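Local atomic coordinates of type-iv like pilin ttha1219 (Thermus thermophilus, PDB entry 5G24), a protein that is a type IV pilin-like protein, probably a subunit of a pilus-related assembly at the cell envelope. Residues Ala175-Leu180 / Glu224-Val229. Sequence-based numbering, arbitrary orientation.
Sequences ALALYL and EKLWIV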
loop_
_atom_site.group_PDB
_atom_site.type_symbol
_atom_site.label_atom_id
_atom_site.label_comp_id
_atom_site.label_asym_id
_atom_site.label_seq_id
_atom_site.Cartn_x
_atom_site.Cartn_y
_atom_site.Cartn_z
ATOM N N ALA A 175 19.687 -3.978 1.285
ATOM C CA ALA A 175 18.406 -4.066 0.623
ATOM C C ALA A 175 17.859 -5.489 0.598
ATOM O O ALA A 175 18.601 -6.464 0.815
ATOM C CB ALA A 175 18.520 -3.536 -0.824
ATOM N N LEU A 176 16.553 -5.562 0.317
ATOM C CA LEU A 176 15.854 -6.755 0.003
ATOM C C LEU A 176 15.294 -6.731 -1.424
ATOM O O LEU A 176 14.942 -5.663 -1.935
ATOM C CB LEU A 176 14.689 -7.032 0.926
ATOM C CG LEU A 176 15.031 -7.084 2.396
ATOM C CD1 LEU A 176 13.719 -7.370 3.155
ATOM C CD2 LEU A 176 16.100 -8.116 2.729
ATOM N N ALA A 177 15.243 -7.908 -2.035
ATOM C CA ALA A 177 14.555 -8.120 -3.319
ATOM C C ALA A 177 13.332 -8.983 -3.053
ATOM O O ALA A 177 13.452 -10.014 -2.346
ATOM C CB ALA A 177 15.465 -8.800 -4.334
ATOM N N LEU A 178 12.178 -8.571 -3.560
ATOM C CA LEU A 178 10.975 -9.361 -3.371
ATOM C C LEU A 178 10.350 -9.736 -4.678
ATOM O O LEU A 178 10.406 -8.993 -5.637
ATOM C CB LEU A 178 9.984 -8.597 -2.516
ATOM C CG LEU A 178 10.605 -8.337 -1.123
ATOM C CD1 LEU A 178 10.901 -6.849 -0.991
ATOM C CD2 LEU A 178 9.671 -8.664 -0.051
ATOM N N TYR A 179 9.859 -10.957 -4.781
ATOM C CA TYR A 179 9.163 -11.440 -5.972
ATOM C C TYR A 179 7.812 -12.027 -5.605
ATOM O O TYR A 179 7.693 -12.805 -4.623
ATOM C CB TYR A 179 9.991 -12.475 -6.672
ATOM C CG TYR A 179 9.307 -13.210 -7.793
ATOM C CD1 TYR A 179 9.225 -12.669 -9.005
ATOM C CD2 TYR A 179 8.675 -14.394 -7.573
ATOM C CE1 TYR A 179 8.592 -13.276 -10.054
ATOM C CE2 TYR A 179 8.000 -15.079 -8.619
ATOM C CZ TYR A 179 7.994 -14.504 -9.874
ATOM O OH TYR A 179 7.343 -15.123 -10.889
ATOM N N LEU A 180 6.821 -11.643 -6.376
ATOM C CA LEU A 180 5.455 -12.174 -6.312
ATOM C C LEU A 180 4.948 -12.690 -7.685
ATOM O O LEU A 180 5.191 -12.027 -8.730
ATOM C CB LEU A 180 4.442 -11.108 -5.841
ATOM C CG LEU A 180 4.424 -10.878 -4.366
ATOM C CD1 LEU A 180 3.485 -9.711 -4.047
ATOM C CD2 LEU A 180 4.017 -12.162 -3.634
ATOM N N GLU A 224 3.514 -10.989 -12.596
ATOM C CA GLU A 224 4.519 -11.060 -11.576
ATOM C C GLU A 224 5.187 -9.679 -11.339
ATOM O O GLU A 224 5.179 -8.816 -12.184
ATOM C CB GLU A 224 5.585 -12.124 -11.952
ATOM C CG GLU A 224 6.415 -11.700 -13.169
ATOM C CD GLU A 224 7.293 -12.801 -13.788
ATOM O OE1 GLU A 224 7.390 -13.946 -13.231
ATOM O OE2 GLU A 224 7.893 -12.469 -14.834
ATOM N N LYS A 225 5.878 -9.568 -10.243
ATOM C CA LYS A 225 6.659 -8.373 -9.946
ATOM C C LYS A 225 7.885 -8.738 -9.101
ATOM O O LYS A 225 7.770 -9.460 -8.083
ATOM C CB LYS A 225 5.762 -7.448 -9.160
ATOM C CG LYS A 225 6.323 -6.001 -9.110
ATOM C CD LYS A 225 5.353 -5.118 -8.368
ATOM C CE LYS A 225 5.932 -3.720 -8.158
ATOM N NZ LYS A 225 6.096 -3.083 -9.466
ATOM N N LEU A 226 9.021 -8.262 -9.538
ATOM C CA LEU A 226 10.202 -8.197 -8.734
ATOM C C LEU A 226 10.363 -6.698 -8.295
ATOM O O LEU A 226 10.418 -5.817 -9.115
ATOM C CB LEU A 226 11.410 -8.595 -9.599
ATOM C CG LEU A 226 12.800 -8.594 -8.995
ATOM C CD1 LEU A 226 12.952 -9.658 -7.930
ATOM C CD2 LEU A 226 13.805 -8.872 -10.105
ATOM N N TRP A 227 10.622 -6.445 -7.047
ATOM C CA TRP A 227 10.974 -5.069 -6.613
ATOM C C TRP A 227 11.945 -5.091 -5.445
ATOM O O TRP A 227 12.137 -6.102 -4.766
ATOM C CB TRP A 227 9.697 -4.276 -6.313
ATOM C CG TRP A 227 8.991 -4.664 -4.963
ATOM C CD1 TRP A 227 8.913 -3.889 -3.815
ATOM C CD2 TRP A 227 8.223 -5.856 -4.682
ATOM N NE1 TRP A 227 8.220 -4.571 -2.835
ATOM C CE2 TRP A 227 7.734 -5.736 -3.347
ATOM C CE3 TRP A 227 7.851 -6.973 -5.442
ATOM C CZ2 TRP A 227 7.002 -6.733 -2.739
ATOM C CZ3 TRP A 227 7.088 -7.957 -4.852
ATOM C CH2 TRP A 227 6.645 -7.831 -3.488
ATOM N N ILE A 228 12.612 -3.956 -5.286
ATOM C CA ILE A 228 13.736 -3.853 -4.330
ATOM C C ILE A 228 13.381 -2.860 -3.255
ATOM O O ILE A 228 12.903 -1.875 -3.558
ATOM C CB ILE A 228 15.042 -3.379 -4.998
ATOM C CG1 ILE A 228 15.422 -4.237 -6.242
ATOM C CG2 ILE A 228 16.212 -3.316 -4.023
ATOM C CD1 ILE A 228 15.575 -5.710 -6.037
ATOM N N VAL A 229 13.652 -3.174 -1.996
ATOM C CA VAL A 229 13.462 -2.283 -0.889
ATOM C C VAL A 229 14.780 -2.096 -0.211
ATOM O O VAL A 229 15.401 -3.042 0.296
ATOM C CB VAL A 229 12.339 -2.735 0.050
ATOM C CG1 VAL A 229 12.458 -4.141 0.473
ATOM C CG2 VAL A 229 12.277 -1.855 1.324
#
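Leu-176, Leu-178 and Leu-180 form hydrogen-bonded pairs with Val-229, Trp-227 and Lys-225, six N-H...O bonds joining two antiparallel strands whose axes run at 161°. Residues 224-229 lie on an outermost strand of the chain's four-stranded sheet, while 175-180 lie on its neighbour, which is also bonded to strand 141-151 through Ala-175, Ala-177 and Tyr-179.

On the face turned to helix 35-61, the indole of Trp-227 leans across the sheet over Leu-178. With CG set between the backbone N and the carbonyl carbon (chi1 75°), the ring is carried toward the partner strand. Leu-178 CB sits 3.5 Å from the centroid of the six-membered ring of Trp-227, almost on the ring normal, in a CH-pi contact. Leu-180 CD1 meets Trp-227 CH2 at 3.7 Å, approaching obliquely. Beyond the indole, Leu-178 CD1 presses against Val-229 CG1 at 3.4 Å, a tight fit.

The reverse face has smaller apolar contacts, with Ile-228 CD1 3.5 Å from Ala-177 CB, but ends in a polar link. Tyr-179, its CG anti to the backbone N, reaches diagonally across to the neighbouring strand, where OH donates to Glu-224 OE1 at 2.6 Å. The hydroxyl comes from the anti side of the carboxylate, whose plane stands 68° from the ring. Gly-196 N also bonds OE1, and Thr-198 OG1 holds OE2, so the carboxylate ties this strand pair to the 196-198 segment. A phenylalanine in place of Tyr-179 would probably keep much of the ring packing but leave OE1 without its hydroxyl donor and the carboxylate less firmly oriented.

An antiparallel sheet packed against the long N-terminal helix is the type IV pilin architecture, and this pair supplies that sheet's edge within the chain; the three hydrogen-bonding partners of Glu-224 would be expected to stabilise its negative charge.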